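Local coordinates for putative branched-chain amino acid ABC transporter, periplasmic branched-chain amino acid-binding protein (Pseudomonas protegens Pf-5, PDB 4RU0) that probably binds branched-chain amino acids or related small solutes in the periplasm and hands them to an ABC transporter for uptake, at residues 155-160 against 190-195; 299-304 against 320-325; 92-97 against 107-112. One frame throughout, in Å; residues are numbered along the deposited sequence.

Interaction 1 (155-160 against 190-195); sequences LTFYSE and SAYGRE. With P3G (3,6,9,12,15-pentaoxaheptadecane), chain C.
F157 overlaps Y192 in an offset edge-to-face pair. The edge of Y192 is turned to the face of F157, with ring planes 76° apart and centroids 5.5 Å apart. The closest atoms are F157 CZ and Y192 CD1, at 3.6 Å. Y192 also has P3G over one face: P3G O6 lies 3.8 Å above the ring plane, offset toward the rim, and P3G C13 is 3.6 Å from Y192 CB. The Y192 hydroxyl is hydrogen-bonded to the backbone O of T242, and R241 makes a cation-pi contact with the ring. Without the ring, as with an alanine at Y192, P3G and R241 would probably lose their aromatic partner and the F157 ring would be left less tightly packed. F157 CG lies anti to its carbonyl carbon (chi1 -64°), and this aims the ring at the other segment. Nearer the F157 backbone, F157 CB packs on E195 CB at 4.0 Å. The E195 chain is bent at chi2, and its OE1 comes to 3.5 Å from Y158 CE1. The carboxylate and Y158 ring planes are nearly parallel, 11° apart, while OE1 is hydrogen-bonded to T139 OG1. Water 1 donates to E195 O at 2.7 Å and has a weak bond with Y158 OH, which also pairs with K428. Each segment carries an N-cap, T156 before helix 157-172 and S190 before helix 191-194, both with weak capping bonds. Two helix starts packed beside an aromatic pocket wall are in keeping with the ligand cleft of a leucine-binding-type periplasmic protein.

Interaction 2 (299-304 against 320-325); sequences EIHKRL and KNFGSV
The F322 ring has H301 over one face and the side chain of L304 at its edge. H301 ND1 sits 3.8 Å above the F322 ring plane, offset toward the rim. The pair is edge-to-face, with the imidazole edge turned to the phenyl face. Centroids are 5.3 Å apart and the planes stand at 76°. The backbone O of H301 lies in the plane of the F322 ring at its edge, 3.1 Å from F322 CZ. The carbonyl meets the electropositive rim of F322, while the edge of the imidazole is turned to the F322 face. L304 CD2 reaches the same rim at F322 CE2, 3.9 Å away. In return, F322 O lies in the imidazole plane at the edge of H301, 3.5 Å from H301 ND1. Besides the ring pair, each side chain touches the backbone carbonyl of the other. With its CG anti to the backbone N (chi1 165°), F322 extends its ring to the helix although its CB does not point there. G323 CA adds a looser contact, 4.1 Å from H301 CE1. On another side of the helix, R303 NH2 makes a salt bridge to E299 OE2, approaching from above the carboxylate plane; NH2 also bonds to D374 O. S324 OG caps the start of helix 325-348 through Y327 N and also bonds to Q52. Helix 325-348 packs on the contact as well: Y327 meets F322 edge-to-face, and L331 touches both H301 and L304. The loop carrying F322 thus ties helix 299-309 to the first turns of helix 325-348.

Interaction 3 (92-97 against 107-112); sequences ECYERF and AVYQPN
Aromatic packing carries this contact, centred on Y109. Y94 turns its edge to the face of Y109, nearly perpendicular at 89°, with centroids 5.4 Å apart. Y94 CD2 stands 3.9 Å above the Y109 ring plane, over its centre. F97 meets Y109 at the rim instead: F97 CD2 is 4.2 Å from Y109 CE1, each atom near the plane of the other ring. The chi1 of Y109, -170°, places CG opposite the backbone N and carries the ring across to the helix.

An apolar contact continues along the same ring: Y94 CB lies 4.0 Å from Y109 CZ. The setting is the alpha/beta fold of the periplasmic binding protein family: helix 87-97 is joined here to the segment leading into helix 114-126. P37 of strand 34-40 touches both F97 and Y109.

Polar and covalent links lie around the rings. Y109 OH approaches Y94 N at 3.4 Å, but the angle is too poor for a hydrogen bond. C93 CB is in plain van der Waals contact with Y109 OH, at 4.0 Å. The Y94 hydroxyl bonds to D127. C93 forms a disulfide with C81, which fastens helix 87-97 to strand 76-82.

Overall arrangement
All three contacts are largely buried, and none has a direct hydrogen bond between its segments. Each contains an edge-to-face ring pair, but the surroundings differ. Interaction 1 lies nearest the chain centre, about 11 Å from it, and is the one of the three that holds a pocket residue and touches P3G. It also has a water between Y158 OH and E195 O, though the bond to the hydroxyl is weak. Interactions 2 and 3 are both about 18 Å out, and each joins a helix to a loop leading into a later helix. Interaction 2 mixes imidazole, phenyl and carbonyl groups; interaction 3 is more purely aromatic and sits beside a disulfide. The three share no elements and do not touch.

Interaction 1 (155-160 against 190-195)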
loop_
_atom_site.group_PDB
_atom_site.type_symbol
_atom_site.label_atom_id
_atom_site.label_comp_id
_atom_site.label_asym_id
_atom_site.label_seq_id
_atom_site.Cartn_x
_atom_site.Cartn_y
_atom_site.Cartn_z
ATOM N N LEU A 155 3.117 -3.490 -3.294
ATOM C CA LEU A 155 2.682 -2.925 -4.541
ATOM C C LEU A 155 3.229 -1.551 -4.815
ATOM O O LEU A 155 2.933 -0.631 -4.109
ATOM C CB LEU A 155 1.153 -2.901 -4.579
ATOM C CG LEU A 155 0.531 -2.659 -5.944
ATOM C CD1 LEU A 155 0.862 -3.790 -6.884
ATOM C CD2 LEU A 155 -0.955 -2.481 -5.827
ATOM N N THR A 156 3.972 -1.407 -5.888
ATOM C CA THR A 156 4.330 -0.094 -6.381
ATOM C C THR A 156 3.341 0.344 -7.439
ATOM O O THR A 156 2.688 -0.465 -8.051
ATOM C CB THR A 156 5.732 -0.051 -6.978
ATOM O OG1 THR A 156 5.784 -0.863 -8.145
ATOM C CG2 THR A 156 6.745 -0.535 -5.979
ATOM N N PHE A 157 3.251 1.638 -7.653
ATOM C CA PHE A 157 2.378 2.177 -8.687
ATOM C C PHE A 157 2.724 1.654 -10.080
ATOM O O PHE A 157 1.852 1.569 -10.949
ATOM C CB PHE A 157 2.427 3.703 -8.664
ATOM C CG PHE A 157 1.894 4.300 -7.393
ATOM C CD1 PHE A 157 0.661 3.903 -6.889
ATOM C CD2 PHE A 157 2.636 5.238 -6.685
ATOM C CE1 PHE A 157 0.168 4.447 -5.707
ATOM C CE2 PHE A 157 2.152 5.783 -5.501
ATOM C CZ PHE A 157 0.914 5.387 -5.013
ATOM N N TYR A 158 3.983 1.283 -10.299
ATOM C CA TYR A 158 4.356 0.681 -11.579
ATOM C C TYR A 158 3.670 -0.671 -11.735
ATOM O O TYR A 158 3.040 -0.938 -12.757
ATOM C CB TYR A 158 5.873 0.524 -11.708
ATOM C CG TYR A 158 6.583 1.770 -12.184
ATOM C CD1 TYR A 158 6.063 3.032 -11.929
ATOM C CD2 TYR A 158 7.776 1.687 -12.894
ATOM C CE1 TYR A 158 6.716 4.176 -12.359
ATOM C CE2 TYR A 158 8.434 2.827 -13.331
ATOM C CZ TYR A 158 7.896 4.069 -13.063
ATOM O OH TYR A 158 8.536 5.214 -13.489
ATOM N N SER A 159 3.789 -1.521 -10.719
ATOM C CA SER A 159 3.114 -2.816 -10.736
ATOM C C SER A 159 1.600 -2.659 -10.798
ATOM O O SER A 159 0.920 -3.451 -11.438
ATOM C CB SER A 159 3.493 -3.640 -9.506
ATOM O OG SER A 159 4.870 -3.948 -9.500
ATOM N N GLU A 160 1.080 -1.639 -10.119
ATOM C CA GLU A 160 -0.357 -1.405 -10.089
ATOM C C GLU A 160 -0.881 -1.174 -11.500
ATOM O O GLU A 160 -1.932 -1.696 -11.872
ATOM C CB GLU A 160 -0.714 -0.216 -9.203
ATOM C CG GLU A 160 -2.212 -0.098 -8.949
ATOM C CD GLU A 160 -2.599 1.229 -8.325
ATOM O OE1 GLU A 160 -1.867 2.226 -8.525
ATOM O OE2 GLU A 160 -3.640 1.277 -7.638
ATOM N N SER A 190 0.068 15.357 -9.601
ATOM C CA SER A 190 1.056 15.301 -8.528
ATOM C C SER A 190 2.005 14.149 -8.830
ATOM O O SER A 190 1.780 13.409 -9.788
ATOM C CB SER A 190 0.385 15.111 -7.167
ATOM O OG SER A 190 -0.348 13.895 -7.129
ATOM N N ALA A 191 3.062 14.000 -8.035
ATOM C CA ALA A 191 3.998 12.898 -8.228
ATOM C C ALA A 191 3.245 11.580 -8.153
ATOM O O ALA A 191 3.497 10.665 -8.940
ATOM C CB ALA A 191 5.111 12.936 -7.192
ATOM N N TYR A 192 2.313 11.502 -7.210
ATOM C CA TYR A 192 1.439 10.340 -7.071
ATOM C C TYR A 192 0.670 10.035 -8.355
ATOM O O TYR A 192 0.555 8.877 -8.740
ATOM C CB TYR A 192 0.460 10.551 -5.912
ATOM C CG TYR A 192 -0.836 9.786 -6.043
ATOM C CD1 TYR A 192 -0.897 8.426 -5.757
ATOM C CD2 TYR A 192 -2.000 10.425 -6.434
ATOM C CE1 TYR A 192 -2.086 7.727 -5.868
ATOM C CE2 TYR A 192 -3.191 9.742 -6.545
ATOM C CZ TYR A 192 -3.229 8.393 -6.263
ATOM O OH TYR A 192 -4.418 7.717 -6.381
ATOM N N GLY A 193 0.145 11.067 -9.006
ATOM C CA GLY A 193 -0.678 10.866 -10.188
ATOM C C GLY A 193 0.132 10.624 -11.451
ATOM O O GLY A 193 -0.309 9.924 -12.362
ATOM N N ARG A 194 1.327 11.201 -11.498
ATOM C CA ARG A 194 2.191 11.089 -12.664
ATOM C C ARG A 194 3.011 9.791 -12.689
ATOM O O ARG A 194 3.619 9.470 -13.712
ATOM C CB ARG A 194 3.132 12.298 -12.736
ATOM C CG ARG A 194 2.442 13.641 -12.968
ATOM C CD ARG A 194 3.465 14.773 -12.918
ATOM N NE ARG A 194 2.840 16.093 -12.927
ATOM C CZ ARG A 194 3.460 17.214 -13.295
ATOM N NH1 ARG A 194 4.726 17.179 -13.699
ATOM N NH2 ARG A 194 2.808 18.370 -13.271
ATOM N N GLU A 195 3.019 9.050 -11.580
ATOM C CA GLU A 195 3.867 7.861 -11.459
ATOM C C GLU A 195 3.554 6.808 -12.506
ATOM O O GLU A 195 4.450 6.097 -12.946
ATOM C CB GLU A 195 3.744 7.219 -10.064
ATOM C CG GLU A 195 4.792 7.668 -9.056
ATOM C CD GLU A 195 6.220 7.560 -9.582
ATOM O OE1 GLU A 195 6.757 6.435 -9.668
ATOM O OE2 GLU A 195 6.809 8.612 -9.905
HETATM O O3 P3G C . -2.201 6.091 5.535
HETATM C C7 P3G C . -1.100 5.813 4.688
HETATM C C8 P3G C . -0.549 7.119 4.148
HETATM O O4 P3G C . 0.101 6.860 2.911
HETATM C C9 P3G C . -0.118 7.900 1.976
HETATM C C10 P3G C . -0.423 7.264 0.640
HETATM O O5 P3G C . 0.028 8.118 -0.396
HETATM C C11 P3G C . -0.978 8.334 -1.365
HETATM C C12 P3G C . -0.561 9.483 -2.264
HETATM O O6 P3G C . -1.613 10.427 -2.337
HETATM C C13 P3G C . -1.182 11.659 -2.868
HETATM C C14 P3G C . -0.968 12.629 -1.735
HETATM O O7 P3G C . -0.205 13.731 -2.200
HETATM O O HOH W 1 6.160 7.298 -14.620
#

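Interaction 2 (299-304 against 320-325)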
loop_
_atom_site.group_PDB
_atom_site.type_symbol
_atom_site.label_atom_id
_atom_site.label_comp_id
_atom_site.label_asym_id
_atom_site.label_seq_id
_atom_site.Cartn_x
_atom_site.Cartn_y
_atom_site.Cartn_z
ATOM N N GLU A 299 -9.915 -15.356 8.208
ATOM C CA GLU A 299 -9.558 -16.191 9.348
ATOM C C GLU A 299 -8.967 -15.378 10.496
ATOM O O GLU A 299 -9.388 -15.526 11.647
ATOM C CB GLU A 299 -8.574 -17.284 8.935
ATOM C CG GLU A 299 -8.203 -18.214 10.085
ATOM C CD GLU A 299 -7.266 -19.328 9.670
ATOM O OE1 GLU A 299 -6.700 -19.254 8.557
ATOM O OE2 GLU A 299 -7.099 -20.283 10.462
ATOM N N ILE A 300 -7.998 -14.521 10.175
ATOM C CA ILE A 300 -7.324 -13.704 11.181
ATOM C C ILE A 300 -8.317 -12.792 11.905
ATOM O O ILE A 300 -8.201 -12.579 13.112
ATOM C CB ILE A 300 -6.184 -12.849 10.552
ATOM C CG1 ILE A 300 -5.466 -12.015 11.619
ATOM C CG2 ILE A 300 -6.713 -11.953 9.440
ATOM C CD1 ILE A 300 -4.711 -12.843 12.643
ATOM N N HIS A 301 -9.303 -12.284 11.169
ATOM C CA HIS A 301 -10.302 -11.373 11.722
ATOM C C HIS A 301 -11.120 -12.014 12.835
ATOM O O HIS A 301 -11.513 -11.345 13.794
ATOM C CB HIS A 301 -11.241 -10.882 10.622
ATOM C CG HIS A 301 -10.651 -9.815 9.755
ATOM N ND1 HIS A 301 -10.922 -8.476 9.939
ATOM C CD2 HIS A 301 -9.809 -9.887 8.699
ATOM C CE1 HIS A 301 -10.271 -7.768 9.034
ATOM N NE2 HIS A 301 -9.589 -8.601 8.268
ATOM N N LYS A 302 -11.383 -13.309 12.704
ATOM C CA LYS A 302 -12.186 -14.007 13.695
ATOM C C LYS A 302 -11.376 -14.304 14.953
ATOM O O LYS A 302 -11.923 -14.320 16.054
ATOM C CB LYS A 302 -12.766 -15.288 13.101
ATOM C CG LYS A 302 -13.947 -15.026 12.178
ATOM C CD LYS A 302 -14.350 -16.262 11.397
ATOM C CE LYS A 302 -15.707 -16.071 10.738
ATOM N NZ LYS A 302 -15.767 -14.838 9.904
ATOM N N ARG A 303 -10.074 -14.526 14.791
ATOM C CA ARG A 303 -9.184 -14.669 15.943
ATOM C C ARG A 303 -9.146 -13.368 16.732
ATOM O O ARG A 303 -9.094 -13.375 17.961
ATOM C CB ARG A 303 -7.769 -15.053 15.513
ATOM C CG ARG A 303 -7.677 -16.292 14.655
ATOM C CD ARG A 303 -6.228 -16.627 14.352
ATOM N NE ARG A 303 -6.109 -17.652 13.322
ATOM C CZ ARG A 303 -4.953 -18.112 12.855
ATOM N NH1 ARG A 303 -3.809 -17.640 13.326
ATOM N NH2 ARG A 303 -4.941 -19.047 11.915
ATOM N N LEU A 304 -9.163 -12.253 16.008
ATOM C CA LEU A 304 -9.169 -10.932 16.620
ATOM C C LEU A 304 -10.419 -10.746 17.470
ATOM O O LEU A 304 -10.342 -10.313 18.620
ATOM C CB LEU A 304 -9.084 -9.836 15.551
ATOM C CG LEU A 304 -7.712 -9.228 15.232
ATOM C CD1 LEU A 304 -6.699 -10.297 14.840
ATOM C CD2 LEU A 304 -7.840 -8.173 14.138
ATOM N N LYS A 320 -17.819 -0.770 14.516
ATOM C CA LYS A 320 -18.456 -0.784 13.202
ATOM C C LYS A 320 -17.433 -0.725 12.065
ATOM O O LYS A 320 -17.710 -1.171 10.952
ATOM C CB LYS A 320 -19.446 0.369 13.082
ATOM N N ASN A 321 -16.253 -0.185 12.315
ATOM C CA ASN A 321 -15.200 -0.376 11.351
ATOM C C ASN A 321 -14.318 -1.448 11.913
ATOM O O ASN A 321 -13.501 -1.156 12.737
ATOM C CB ASN A 321 -14.381 0.892 11.170
ATOM C CG ASN A 321 -15.127 1.982 10.445
ATOM O OD1 ASN A 321 -16.063 1.728 9.715
ATOM N ND2 ASN A 321 -14.697 3.205 10.633
ATOM N N PHE A 322 -14.489 -2.691 11.504
ATOM C CA PHE A 322 -13.577 -3.732 11.931
ATOM C C PHE A 322 -13.057 -4.533 10.752
ATOM O O PHE A 322 -12.122 -5.308 10.858
ATOM C CB PHE A 322 -14.210 -4.621 13.003
ATOM C CG PHE A 322 -13.483 -5.906 13.220
ATOM C CD1 PHE A 322 -14.048 -7.102 12.858
ATOM C CD2 PHE A 322 -12.226 -5.913 13.757
ATOM C CE1 PHE A 322 -13.377 -8.287 13.038
ATOM C CE2 PHE A 322 -11.547 -7.092 13.941
ATOM C CZ PHE A 322 -12.122 -8.284 13.584
ATOM N N GLY A 323 -13.697 -4.370 9.621
ATOM C CA GLY A 323 -13.191 -4.956 8.399
ATOM C C GLY A 323 -12.940 -3.874 7.388
ATOM O O GLY A 323 -12.754 -4.154 6.230
ATOM N N SER A 324 -12.943 -2.629 7.833
ATOM C CA SER A 324 -12.809 -1.512 6.922
ATOM C C SER A 324 -11.453 -1.571 6.290
ATOM O O SER A 324 -10.525 -2.080 6.875
ATOM C CB SER A 324 -13.028 -0.178 7.627
ATOM O OG SER A 324 -11.840 0.338 8.189
ATOM N N VAL A 325 -11.343 -1.056 5.077
ATOM C CA VAL A 325 -10.119 -1.186 4.300
ATOM C C VAL A 325 -8.958 -0.542 5.064
ATOM O O VAL A 325 -7.846 -1.010 5.038
ATOM C CB VAL A 325 -10.307 -0.660 2.853
ATOM C CG1 VAL A 325 -9.015 -0.549 2.071
ATOM C CG2 VAL A 325 -11.322 -1.494 2.107
#

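Interaction 3 (92-97 against 107-112)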
loop_
_atom_site.group_PDB
_atom_site.type_symbol
_atom_site.label_atom_id
_atom_site.label_comp_id
_atom_site.label_asym_id
_atom_site.label_seq_id
_atom_site.Cartn_x
_atom_site.Cartn_y
_atom_site.Cartn_z
ATOM N N GLU A 92 10.434 14.445 13.080
ATOM C CA GLU A 92 10.716 14.503 14.512
ATOM C C GLU A 92 10.400 13.183 15.210
ATOM O O GLU A 92 11.088 12.794 16.152
ATOM C CB GLU A 92 9.930 15.631 15.175
ATOM C CG GLU A 92 10.351 17.018 14.728
ATOM C CD GLU A 92 9.467 18.102 15.316
ATOM O OE1 GLU A 92 8.594 17.765 16.151
ATOM O OE2 GLU A 92 9.645 19.283 14.940
ATOM N N CYS A 93 9.355 12.504 14.752
ATOM C CA CYS A 93 8.981 11.216 15.323
ATOM C C CYS A 93 10.055 10.179 15.041
ATOM O O CYS A 93 10.454 9.432 15.930
ATOM C CB CYS A 93 7.626 10.749 14.777
ATOM S SG CYS A 93 6.224 11.528 15.612
ATOM N N TYR A 94 10.532 10.157 13.801
ATOM C CA TYR A 94 11.590 9.246 13.399
ATOM C C TYR A 94 12.841 9.459 14.243
ATOM O O TYR A 94 13.460 8.497 14.692
ATOM C CB TYR A 94 11.917 9.421 11.917
ATOM C CG TYR A 94 13.212 8.760 11.492
ATOM C CD1 TYR A 94 14.417 9.458 11.529
ATOM C CD2 TYR A 94 13.230 7.440 11.051
ATOM C CE1 TYR A 94 15.597 8.860 11.148
ATOM C CE2 TYR A 94 14.410 6.837 10.659
ATOM C CZ TYR A 94 15.589 7.555 10.710
ATOM O OH TYR A 94 16.765 6.968 10.324
ATOM N N GLU A 95 13.210 10.720 14.451
ATOM C CA GLU A 95 14.406 11.042 15.224
ATOM C C GLU A 95 14.227 10.676 16.689
ATOM O O GLU A 95 15.191 10.334 17.370
ATOM C CB GLU A 95 14.757 12.526 15.091
ATOM C CG GLU A 95 15.229 12.919 13.702
ATOM C CD GLU A 95 16.591 12.335 13.352
ATOM O OE1 GLU A 95 17.418 12.133 14.268
ATOM O OE2 GLU A 95 16.838 12.078 12.158
ATOM N N ARG A 96 12.993 10.756 17.177
ATOM C CA ARG A 96 12.714 10.363 18.549
ATOM C C ARG A 96 12.827 8.845 18.710
ATOM O O ARG A 96 13.306 8.354 19.729
ATOM C CB ARG A 96 11.328 10.847 18.972
ATOM C CG ARG A 96 10.699 10.045 20.113
ATOM C CD ARG A 96 9.892 10.918 21.068
ATOM N NE ARG A 96 8.889 11.738 20.393
ATOM C CZ ARG A 96 9.064 13.020 20.071
ATOM N NH1 ARG A 96 10.210 13.633 20.357
ATOM N NH2 ARG A 96 8.096 13.693 19.455
ATOM N N PHE A 97 12.419 8.114 17.678
ATOM C CA PHE A 97 12.314 6.663 17.749
ATOM C C PHE A 97 13.543 5.902 17.259
ATOM O O PHE A 97 13.764 4.763 17.671
ATOM C CB PHE A 97 11.097 6.194 16.948
ATOM C CG PHE A 97 9.790 6.372 17.662
ATOM C CD1 PHE A 97 9.755 6.533 19.039
ATOM C CD2 PHE A 97 8.596 6.370 16.957
ATOM C CE1 PHE A 97 8.553 6.692 19.703
ATOM C CE2 PHE A 97 7.385 6.526 17.613
ATOM C CZ PHE A 97 7.366 6.688 18.989
ATOM N N ALA A 107 13.673 -2.440 14.582
ATOM C CA ALA A 107 14.033 -3.345 13.499
ATOM C C ALA A 107 13.615 -2.767 12.149
ATOM O O ALA A 107 14.385 -2.783 11.191
ATOM C CB ALA A 107 13.398 -4.706 13.711
ATOM N N VAL A 108 12.386 -2.262 12.088
ATOM C CA VAL A 108 11.830 -1.678 10.875
ATOM C C VAL A 108 11.026 -0.438 11.235
ATOM O O VAL A 108 10.519 -0.321 12.353
ATOM C CB VAL A 108 10.919 -2.669 10.118
ATOM C CG1 VAL A 108 11.742 -3.785 9.484
ATOM C CG2 VAL A 108 9.880 -3.235 11.056
ATOM N N TYR A 109 10.919 0.493 10.291
ATOM C CA TYR A 109 10.199 1.731 10.546
ATOM C C TYR A 109 9.173 2.054 9.454
ATOM O O TYR A 109 9.483 2.032 8.259
ATOM C CB TYR A 109 11.182 2.892 10.699
ATOM C CG TYR A 109 10.519 4.151 11.201
ATOM C CD1 TYR A 109 10.380 4.386 12.562
ATOM C CD2 TYR A 109 10.013 5.098 10.315
ATOM C CE1 TYR A 109 9.760 5.532 13.030
ATOM C CE2 TYR A 109 9.394 6.246 10.773
ATOM C CZ TYR A 109 9.271 6.459 12.130
ATOM O OH TYR A 109 8.655 7.598 12.595
ATOM N N GLN A 110 7.952 2.366 9.881
ATOM C CA GLN A 110 6.861 2.710 8.965
ATOM C C GLN A 110 6.352 4.117 9.235
ATOM O O GLN A 110 5.587 4.333 10.171
ATOM C CB GLN A 110 5.711 1.711 9.094
ATOM C CG GLN A 110 6.066 0.303 8.668
ATOM C CD GLN A 110 5.424 -0.756 9.547
ATOM O OE1 GLN A 110 5.419 -0.640 10.772
ATOM N NE2 GLN A 110 4.881 -1.794 8.923
ATOM N N PRO A 111 6.784 5.085 8.416
ATOM C CA PRO A 111 6.411 6.489 8.632
ATOM C C PRO A 111 4.911 6.756 8.477
ATOM O O PRO A 111 4.422 7.731 9.037
ATOM C CB PRO A 111 7.215 7.239 7.559
ATOM C CG PRO A 111 7.597 6.214 6.559
ATOM C CD PRO A 111 7.738 4.927 7.306
ATOM N N ASN A 112 4.203 5.897 7.748
ATOM C CA ASN A 112 2.768 6.072 7.519
ATOM C C ASN A 112 2.444 7.460 6.968
ATOM O O ASN A 112 1.617 8.183 7.522
ATOM C CB ASN A 112 1.982 5.826 8.808
ATOM C CG ASN A 112 2.170 4.419 9.351
ATOM O OD1 ASN A 112 2.187 3.449 8.596
ATOM N ND2 ASN A 112 2.319 4.302 10.669
#